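Local coordinates for aminotransferase, class V family protein (Trichomonas vaginalis, PDB 5F8V) that probably catalyses the pyridoxal 5'-phosphate-dependent transamination between O-phospho-L-serine and 2-oxoglutarate in the serine biosynthesis pathway, at residues A95-L99 with W142-E146; Q166-V170 with I187-V193; D271-K275 with S301-M305. One frame throughout, in Å; residues are numbered along the deposited sequence.

Contact 1: A95-L99 with W142-E146; sequences AVDYL and WKLSE
Asp97, on the strand 95-98, turns its carboxylate onto Ser145 of the loop that leads into the strand 148-154, and both of its oxygens find donors there. The backbone N of Ser145 gives its hydrogen to Asp97 OD2 at 2.8 Å in an almost straight bond (175° at the hydrogen), which Asp97 OD2 accepts on its syn lone pair. The Ser145 hydroxyl donates to the other oxygen, with Ser145 OG 2.7 Å from Asp97 OD1, again from the syn side but 24° out of the carboxylate plane. One residue thus grips the carboxylate by main chain and side chain together. This double hold is possible because Ser145 OG lies beside its own backbone N (chi1 -63°), so that the two donors face the same way. Asp97 OD1 accepts a further hydrogen bond from Asn123 ND2 on the edge strand 121-124, and the same amide nitrogen also bonds to Lys143 O, tying the loop to that strand as well. The buried negative charge is therefore met by at least three N-H or O-H donors and by no basic side chain among them. Beside this polar centre Ala95 CB rests on Ser145 CB at 3.6 Å. At the far end Leu99 and Trp142 cross at about a right angle: Leu99 CD1 sits over one face of the indole, 4.2 Å from the centroid of the five-membered ring, a CH-pi contact, while Leu99 CD2 reaches Trp142 CZ2 at 3.7 Å. The indole Trp142 NE1 is satisfied by Pro137 O. The segments run nearly antiparallel, yet no backbone-to-backbone hydrogen bond joins them; the Asp97 carboxylate and apolar packing do, fastening a connecting loop over the large mixed sheet of the PLP-dependent aminotransferase fold.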
loop_
_atom_site.group_PDB
_atom_site.type_symbol
_atom_site.label_atom_id
_atom_site.label_comp_id
_atom_site.label_asym_id
_atom_site.label_seq_id
_atom_site.Cartn_x
_atom_site.Cartn_y
_atom_site.Cartn_z
ATOM N N ALA A 95 25.548 17.029 0.130
ATOM C CA ALA A 95 24.500 17.789 0.808
ATOM C C ALA A 95 23.119 17.585 0.195
ATOM O O ALA A 95 22.997 17.188 -0.964
ATOM C CB ALA A 95 24.854 19.272 0.816
ATOM N N VAL A 96 22.092 17.842 1.007
ATOM C CA VAL A 96 20.708 17.923 0.542
ATOM C C VAL A 96 20.024 19.121 1.192
ATOM O O VAL A 96 20.259 19.412 2.370
ATOM C CB VAL A 96 19.896 16.643 0.842
ATOM C CG1 VAL A 96 20.366 15.496 -0.038
ATOM C CG2 VAL A 96 19.947 16.274 2.328
ATOM N N ASP A 97 19.181 19.807 0.417
ATOM C CA ASP A 97 18.456 20.984 0.898
ATOM C C ASP A 97 16.959 20.697 1.069
ATOM O O ASP A 97 16.299 20.183 0.149
ATOM C CB ASP A 97 18.689 22.174 -0.041
ATOM C CG ASP A 97 20.047 22.882 0.208
ATOM O OD1 ASP A 97 20.605 22.780 1.320
ATOM O OD2 ASP A 97 20.560 23.560 -0.709
ATOM N N TYR A 98 16.452 21.030 2.259
ATOM C CA TYR A 98 15.036 20.915 2.618
ATOM C C TYR A 98 14.511 22.289 3.020
ATOM O O TYR A 98 15.058 22.915 3.924
ATOM C CB TYR A 98 14.873 19.923 3.776
ATOM C CG TYR A 98 14.962 18.477 3.333
ATOM C CD1 TYR A 98 13.810 17.728 3.118
ATOM C CD2 TYR A 98 16.198 17.865 3.099
ATOM C CE1 TYR A 98 13.873 16.416 2.695
ATOM C CE2 TYR A 98 16.271 16.540 2.669
ATOM C CZ TYR A 98 15.104 15.823 2.471
ATOM O OH TYR A 98 15.135 14.524 2.049
ATOM N N LEU A 99 13.486 22.777 2.322
ATOM C CA LEU A 99 12.776 23.988 2.743
ATOM C C LEU A 99 11.553 23.531 3.528
ATOM O O LEU A 99 10.666 22.874 2.976
ATOM C CB LEU A 99 12.360 24.845 1.551
ATOM C CG LEU A 99 11.489 26.074 1.876
ATOM C CD1 LEU A 99 12.298 27.178 2.522
ATOM C CD2 LEU A 99 10.778 26.590 0.634
ATOM N N TRP A 142 17.067 32.380 2.036
ATOM C CA TRP A 142 17.365 30.959 1.915
ATOM C C TRP A 142 18.877 30.757 1.843
ATOM O O TRP A 142 19.562 31.450 1.083
ATOM C CB TRP A 142 16.715 30.374 0.652
ATOM C CG TRP A 142 15.197 30.402 0.631
ATOM C CD1 TRP A 142 14.363 30.985 1.547
ATOM C CD2 TRP A 142 14.348 29.862 -0.390
ATOM N NE1 TRP A 142 13.054 30.834 1.164
ATOM C CE2 TRP A 142 13.013 30.143 -0.017
ATOM C CE3 TRP A 142 14.585 29.147 -1.573
ATOM C CZ2 TRP A 142 11.919 29.752 -0.791
ATOM C CZ3 TRP A 142 13.499 28.759 -2.348
ATOM C CH2 TRP A 142 12.177 29.067 -1.954
ATOM N N LYS A 143 19.378 29.817 2.646
ATOM C CA LYS A 143 20.791 29.439 2.662
ATOM C C LYS A 143 20.923 28.062 2.017
ATOM O O LYS A 143 20.655 27.043 2.656
ATOM C CB LYS A 143 21.337 29.439 4.101
ATOM C CG LYS A 143 21.999 30.748 4.536
ATOM C CD LYS A 143 21.078 31.953 4.393
ATOM C CE LYS A 143 21.790 33.254 4.711
ATOM N NZ LYS A 143 20.934 34.437 4.395
ATOM N N LEU A 144 21.313 28.046 0.742
ATOM C CA LEU A 144 21.446 26.804 -0.020
ATOM C C LEU A 144 22.836 26.199 0.177
ATOM O O LEU A 144 23.790 26.907 0.494
ATOM C CB LEU A 144 21.185 27.049 -1.512
ATOM C CG LEU A 144 19.947 27.860 -1.909
ATOM C CD1 LEU A 144 19.746 27.770 -3.416
ATOM C CD2 LEU A 144 18.693 27.416 -1.168
ATOM N N SER A 145 22.931 24.887 -0.026
ATOM C CA SER A 145 24.177 24.140 0.150
ATOM C C SER A 145 24.933 24.070 -1.169
ATOM O O SER A 145 24.324 24.077 -2.240
ATOM C CB SER A 145 23.883 22.732 0.654
ATOM O OG SER A 145 23.267 22.780 1.926
ATOM N N GLU A 146 26.257 23.982 -1.080
ATOM C CA GLU A 146 27.126 24.078 -2.255
ATOM C C GLU A 146 26.891 22.931 -3.238
ATOM O O GLU A 146 26.626 23.165 -4.420
ATOM C CB GLU A 146 28.606 24.119 -1.837
ATOM C CG GLU A 146 29.566 24.528 -2.952
ATOM C CD GLU A 146 31.021 24.221 -2.618
ATOM O OE1 GLU A 146 31.659 23.454 -3.374
ATOM O OE2 GLU A 146 31.524 24.742 -1.596
#

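Contact 2: Q166-V170 with I187-V193; sequences QFPDV and ITQWEKV
Phe167 reaches from the loop before strand 174-177 to the loop and 3-10 turn that lead into strand 193-199, neighbouring strands of the large mixed sheet of the aminotransferase fold. With CG turned beside its own backbone N (chi1 -66°), its ring enters the bend of residues 187-193. Phe167 CZ meets Ile187 CG2 at 3.6 Å, the two side chains crossing at about a right angle, and Phe167 CE2 lies 3.5 Å from Val193 CG2. Thr188 O comes still closer to this end of the ring, 3.2 Å from Phe167 CE2, whereas Lys192 CD and Gln189 O approach its edge, near the ring plane. Gln189 is extended beyond CG, and its OE1 accepts from a water that in turn accepts from Phe167 N and lies above one face of the ring, toward its rim. Lys192 runs straight as far as CE and then bends at its last torsion (chi4 -69°), which swings the ammonium toward Asp169; the salt bridge is long, 3.5 Å from Lys192 NZ to Asp169 OD1. A second water accepts from Val170 N at 3.1 Å, takes a weak bond from Lys192 NZ, and donates to Pro168 O across 2.9 Å.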
loop_
_atom_site.group_PDB
_atom_site.type_symbol
_atom_site.label_atom_id
_atom_site.label_comp_id
_atom_site.label_asym_id
_atom_site.label_seq_id
_atom_site.Cartn_x
_atom_site.Cartn_y
_atom_site.Cartn_z
ATOM N N GLN A 166 3.932 29.205 -7.691
ATOM C CA GLN A 166 4.848 28.731 -8.739
ATOM C C GLN A 166 6.038 28.017 -8.102
ATOM O O GLN A 166 6.301 28.205 -6.915
ATOM C CB GLN A 166 5.322 29.909 -9.601
ATOM C CG GLN A 166 6.229 30.901 -8.881
ATOM C CD GLN A 166 6.191 32.296 -9.481
ATOM O OE1 GLN A 166 7.171 32.764 -10.065
ATOM N NE2 GLN A 166 5.056 32.973 -9.331
ATOM N N PHE A 167 6.751 27.198 -8.876
ATOM C CA PHE A 167 7.921 26.479 -8.347
ATOM C C PHE A 167 9.017 27.475 -7.940
ATOM O O PHE A 167 9.174 28.505 -8.589
ATOM C CB PHE A 167 8.511 25.500 -9.375
ATOM C CG PHE A 167 7.617 24.329 -9.734
ATOM C CD1 PHE A 167 6.443 24.024 -9.027
ATOM C CD2 PHE A 167 7.983 23.496 -10.787
ATOM C CE1 PHE A 167 5.663 22.943 -9.388
ATOM C CE2 PHE A 167 7.204 22.408 -11.142
ATOM C CZ PHE A 167 6.044 22.132 -10.446
ATOM N N PRO A 168 9.762 27.175 -6.855
ATOM C CA PRO A 168 10.927 27.996 -6.523
ATOM C C PRO A 168 12.000 27.978 -7.618
ATOM O O PRO A 168 12.057 27.039 -8.424
ATOM C CB PRO A 168 11.478 27.341 -5.251
ATOM C CG PRO A 168 10.347 26.570 -4.682
ATOM C CD PRO A 168 9.551 26.107 -5.862
ATOM N N ASP A 169 12.818 29.028 -7.632
ATOM C CA ASP A 169 13.975 29.135 -8.510
ATOM C C ASP A 169 15.238 28.850 -7.693
ATOM O O ASP A 169 15.669 29.680 -6.892
ATOM C CB ASP A 169 14.021 30.540 -9.123
ATOM C CG ASP A 169 15.109 30.699 -10.172
ATOM O OD1 ASP A 169 15.538 29.683 -10.770
ATOM O OD2 ASP A 169 15.518 31.857 -10.415
ATOM N N VAL A 170 15.799 27.657 -7.875
ATOM C CA VAL A 170 17.021 27.248 -7.189
ATOM C C VAL A 170 17.886 26.410 -8.129
ATOM O O VAL A 170 17.366 25.817 -9.083
ATOM C CB VAL A 170 16.738 26.443 -5.894
ATOM C CG1 VAL A 170 16.016 27.305 -4.868
ATOM C CG2 VAL A 170 15.962 25.167 -6.184
ATOM N N ILE A 187 0.833 21.496 -14.120
ATOM C CA ILE A 187 2.228 21.614 -13.731
ATOM C C ILE A 187 3.000 22.067 -14.968
ATOM O O ILE A 187 2.859 21.465 -16.027
ATOM C CB ILE A 187 2.776 20.270 -13.198
ATOM C CG1 ILE A 187 2.131 19.940 -11.840
ATOM C CG2 ILE A 187 4.290 20.319 -13.059
ATOM C CD1 ILE A 187 2.394 18.528 -11.348
ATOM N N THR A 188 3.787 23.133 -14.821
ATOM C CA THR A 188 4.717 23.612 -15.851
ATOM C C THR A 188 6.142 23.621 -15.286
ATOM O O THR A 188 6.376 23.234 -14.128
ATOM C CB THR A 188 4.347 25.037 -16.321
ATOM O OG1 THR A 188 4.387 25.937 -15.203
ATOM C CG2 THR A 188 2.957 25.056 -16.943
ATOM N N GLN A 189 7.092 24.044 -16.119
ATOM C CA GLN A 189 8.495 24.163 -15.732
ATOM C C GLN A 189 9.077 22.818 -15.292
ATOM O O GLN A 189 9.742 22.714 -14.258
ATOM C CB GLN A 189 8.682 25.236 -14.647
ATOM C CG GLN A 189 8.157 26.620 -15.008
ATOM C CD GLN A 189 8.469 27.634 -13.917
ATOM O OE1 GLN A 189 8.105 27.442 -12.757
ATOM N NE2 GLN A 189 9.166 28.709 -14.278
ATOM N N TRP A 190 8.823 21.791 -16.096
ATOM C CA TRP A 190 9.355 20.447 -15.849
ATOM C C TRP A 190 10.889 20.403 -15.796
ATOM O O TRP A 190 11.459 19.589 -15.070
ATOM C CB TRP A 190 8.822 19.447 -16.893
ATOM C CG TRP A 190 7.352 19.171 -16.748
ATOM C CD1 TRP A 190 6.336 19.740 -17.459
ATOM C CD2 TRP A 190 6.734 18.273 -15.819
ATOM N NE1 TRP A 190 5.129 19.255 -17.033
ATOM C CE2 TRP A 190 5.344 18.348 -16.032
ATOM C CE3 TRP A 190 7.224 17.409 -14.829
ATOM C CZ2 TRP A 190 4.430 17.592 -15.288
ATOM C CZ3 TRP A 190 6.322 16.654 -14.092
ATOM C CH2 TRP A 190 4.940 16.750 -14.325
ATOM N N GLU A 191 11.552 21.300 -16.531
ATOM C CA GLU A 191 13.015 21.442 -16.469
ATOM C C GLU A 191 13.609 21.669 -15.060
ATOM O O GLU A 191 14.787 21.387 -14.847
ATOM C CB GLU A 191 13.510 22.549 -17.430
ATOM C CG GLU A 191 13.166 23.992 -17.049
ATOM C CD GLU A 191 11.801 24.467 -17.536
ATOM O OE1 GLU A 191 11.010 23.655 -18.062
ATOM O OE2 GLU A 191 11.514 25.668 -17.387
ATOM N N LYS A 192 12.806 22.191 -14.131
ATOM C CA LYS A 192 13.230 22.412 -12.732
ATOM C C LYS A 192 13.117 21.184 -11.830
ATOM O O LYS A 192 13.601 21.213 -10.684
ATOM C CB LYS A 192 12.372 23.514 -12.089
ATOM C CG LYS A 192 12.406 24.860 -12.778
ATOM C CD LYS A 192 11.441 25.824 -12.103
ATOM C CE LYS A 192 11.609 27.237 -12.641
ATOM N NZ LYS A 192 12.899 27.853 -12.234
ATOM N N VAL A 193 12.459 20.130 -12.329
ATOM C CA VAL A 193 11.943 19.037 -11.508
ATOM C C VAL A 193 12.786 17.760 -11.626
ATOM O O VAL A 193 12.953 17.206 -12.723
ATOM C CB VAL A 193 10.490 18.698 -11.917
ATOM C CG1 VAL A 193 9.945 17.522 -11.099
ATOM C CG2 VAL A 193 9.587 19.916 -11.781
HETATM O O HOH W 1 5.624 26.795 -11.654
HETATM O O HOH W 2 14.271 25.811 -9.796
#

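Contact 3: D271-K275 with S301-M305; sequences DALNK and SRMNM
Arg302 points its side chain at the helix 267-286, where Asp271, Asn274 and Lys275 receive it at different angles. Its guanidinium and the carboxylate of Asp271 are turned 65° apart, and the side chains cross at about a right angle. Asn274 and Lys275 instead slant across Arg302, the Asn274 amide turned 56° from the guanidinium plane. Asp271 OD1 comes within 3.1 Å of Arg302 NH1 but lies well out of the guanidinium plane, so the salt bridge is one of charge alone. Arg302 NH2 is hydrogen-bonded to Ser184 OG and forms a salt bridge with Glu163 OE2. Lys275 NZ, one helical turn on, donates to Asp271 OD2 at 3.1 Å, a hydrogen-bonded salt bridge that completes a three-residue network; the extended Lys275 chain also lays CG 3.8 Å from Arg302 CD. Met303, bent at chi2 (-73°) and chi3, folds its methyl back over one guanidinium face, 3.9 Å above the plane and offset toward the rim, and against the Asn274 amide, with CE 3.4 Å from Asn274 ND2, which bonds to Asn351 OD1. A water lies 2.9 Å from Asn274 O and 3.0 Å from Arg302 O, between the two backbones. Ser301 OG accepts from Met303 N and Asn304 N, an ST turn and ST motif that shape the chain entering strand 304-307, packed against a helix of the smaller alpha-beta domain.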
loop_
_atom_site.group_PDB
_atom_site.type_symbol
_atom_site.label_atom_id
_atom_site.label_comp_id
_atom_site.label_asym_id
_atom_site.label_seq_id
_atom_site.Cartn_x
_atom_site.Cartn_y
_atom_site.Cartn_z
ATOM N N ASP A 271 -8.227 23.782 -11.503
ATOM C CA ASP A 271 -7.649 24.971 -10.900
ATOM C C ASP A 271 -8.684 26.097 -10.768
ATOM O O ASP A 271 -8.764 26.729 -9.721
ATOM C CB ASP A 271 -6.427 25.435 -11.694
ATOM C CG ASP A 271 -5.666 26.541 -11.003
ATOM O OD1 ASP A 271 -5.485 26.479 -9.768
ATOM O OD2 ASP A 271 -5.242 27.480 -11.705
ATOM N N ALA A 272 -9.481 26.321 -11.812
ATOM C CA ALA A 272 -10.542 27.347 -11.783
ATOM C C ALA A 272 -11.649 27.017 -10.775
ATOM O O ALA A 272 -12.099 27.897 -10.039
ATOM C CB ALA A 272 -11.138 27.564 -13.176
ATOM N N LEU A 273 -12.084 25.760 -10.735
ATOM C CA LEU A 273 -13.142 25.355 -9.792
ATOM C C LEU A 273 -12.663 25.392 -8.339
ATOM O O LEU A 273 -13.393 25.817 -7.451
ATOM C CB LEU A 273 -13.682 23.967 -10.131
ATOM C CG LEU A 273 -14.412 23.861 -11.478
ATOM C CD1 LEU A 273 -14.762 22.405 -11.747
ATOM C CD2 LEU A 273 -15.656 24.745 -11.532
ATOM N N ASN A 274 -11.425 24.969 -8.120
ATOM C CA ASN A 274 -10.820 25.010 -6.802
ATOM C C ASN A 274 -10.580 26.446 -6.291
ATOM O O ASN A 274 -10.818 26.725 -5.116
ATOM C CB ASN A 274 -9.545 24.174 -6.788
ATOM C CG ASN A 274 -9.822 22.680 -6.932
ATOM O OD1 ASN A 274 -10.889 22.180 -6.542
ATOM N ND2 ASN A 274 -8.846 21.953 -7.458
ATOM N N LYS A 275 -10.151 27.349 -7.177
ATOM C CA LYS A 275 -10.054 28.784 -6.844
ATOM C C LYS A 275 -11.408 29.406 -6.497
ATOM O O LYS A 275 -11.489 30.237 -5.591
ATOM C CB LYS A 275 -9.405 29.590 -7.978
ATOM C CG LYS A 275 -7.901 29.431 -8.051
ATOM C CD LYS A 275 -7.303 30.170 -9.230
ATOM C CE LYS A 275 -5.791 30.111 -9.176
ATOM N NZ LYS A 275 -5.200 30.390 -10.507
ATOM N N SER A 301 -3.563 28.536 0.556
ATOM C CA SER A 301 -3.899 27.291 -0.110
ATOM C C SER A 301 -5.312 27.319 -0.679
ATOM O O SER A 301 -6.238 27.849 -0.050
ATOM C CB SER A 301 -3.754 26.127 0.867
ATOM O OG SER A 301 -4.150 24.892 0.306
ATOM N N ARG A 302 -5.459 26.753 -1.881
ATOM C CA ARG A 302 -6.772 26.512 -2.463
ATOM C C ARG A 302 -7.398 25.247 -1.886
ATOM O O ARG A 302 -8.601 25.073 -1.992
ATOM C CB ARG A 302 -6.692 26.351 -3.988
ATOM C CG ARG A 302 -6.137 27.552 -4.751
ATOM C CD ARG A 302 -5.604 27.167 -6.133
ATOM N NE ARG A 302 -4.652 26.061 -6.012
ATOM C CZ ARG A 302 -4.785 24.842 -6.538
ATOM N NH1 ARG A 302 -5.796 24.530 -7.349
ATOM N NH2 ARG A 302 -3.854 23.921 -6.273
ATOM N N MET A 303 -6.580 24.357 -1.321
ATOM C CA MET A 303 -6.991 23.008 -0.930
ATOM C C MET A 303 -7.325 22.876 0.556
ATOM O O MET A 303 -8.209 22.108 0.918
ATOM C CB MET A 303 -5.878 22.007 -1.261
ATOM C CG MET A 303 -5.479 21.905 -2.732
ATOM S SD MET A 303 -6.708 21.056 -3.761
ATOM C CE MET A 303 -7.608 22.471 -4.379
ATOM N N ASN A 304 -6.597 23.594 1.411
ATOM C CA ASN A 304 -6.769 23.499 2.859
ATOM C C ASN A 304 -6.833 24.901 3.445
ATOM O O ASN A 304 -5.891 25.684 3.305
ATOM C CB ASN A 304 -5.618 22.709 3.482
ATOM C CG ASN A 304 -5.402 21.357 2.815
ATOM O OD1 ASN A 304 -4.616 21.246 1.867
ATOM N ND2 ASN A 304 -6.136 20.329 3.273
ATOM N N MET A 305 -7.954 25.214 4.085
ATOM C CA MET A 305 -8.237 26.551 4.565
ATOM C C MET A 305 -8.412 26.500 6.070
ATOM O O MET A 305 -9.538 26.370 6.543
ATOM C CB MET A 305 -9.511 27.073 3.891
ATOM C CG MET A 305 -9.287 27.446 2.438
ATOM S SD MET A 305 -10.515 26.850 1.289
ATOM C CE MET A 305 -9.901 25.217 0.904
HETATM O O HOH W 3 -11.219 24.440 -3.332
#

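Overall arrangement
The three contacts follow one another along the chain without overlap. Contacts 1 and 2, with centres 17 Å apart, share a packed boundary: Trp142 CH2 lies 3.8 Å from Pro168 CB, and Val170 CG1 touches both Trp142 and Leu144. Together they involve strand 95-98 and the loops leading into strands 148-154, 174-177 and 193-199, which are adjacent across the large mixed sheet. Contact 3 lies apart, its centre 20 Å from that of contact 2 and 29 Å from that of contact 1, with nearest atoms about 9 Å from contact 2 and about 14 Å from contact 1. Lys202, which carries the cofactor as a Schiff base, follows strand 193-199, the strand that begins at the end of contact 2.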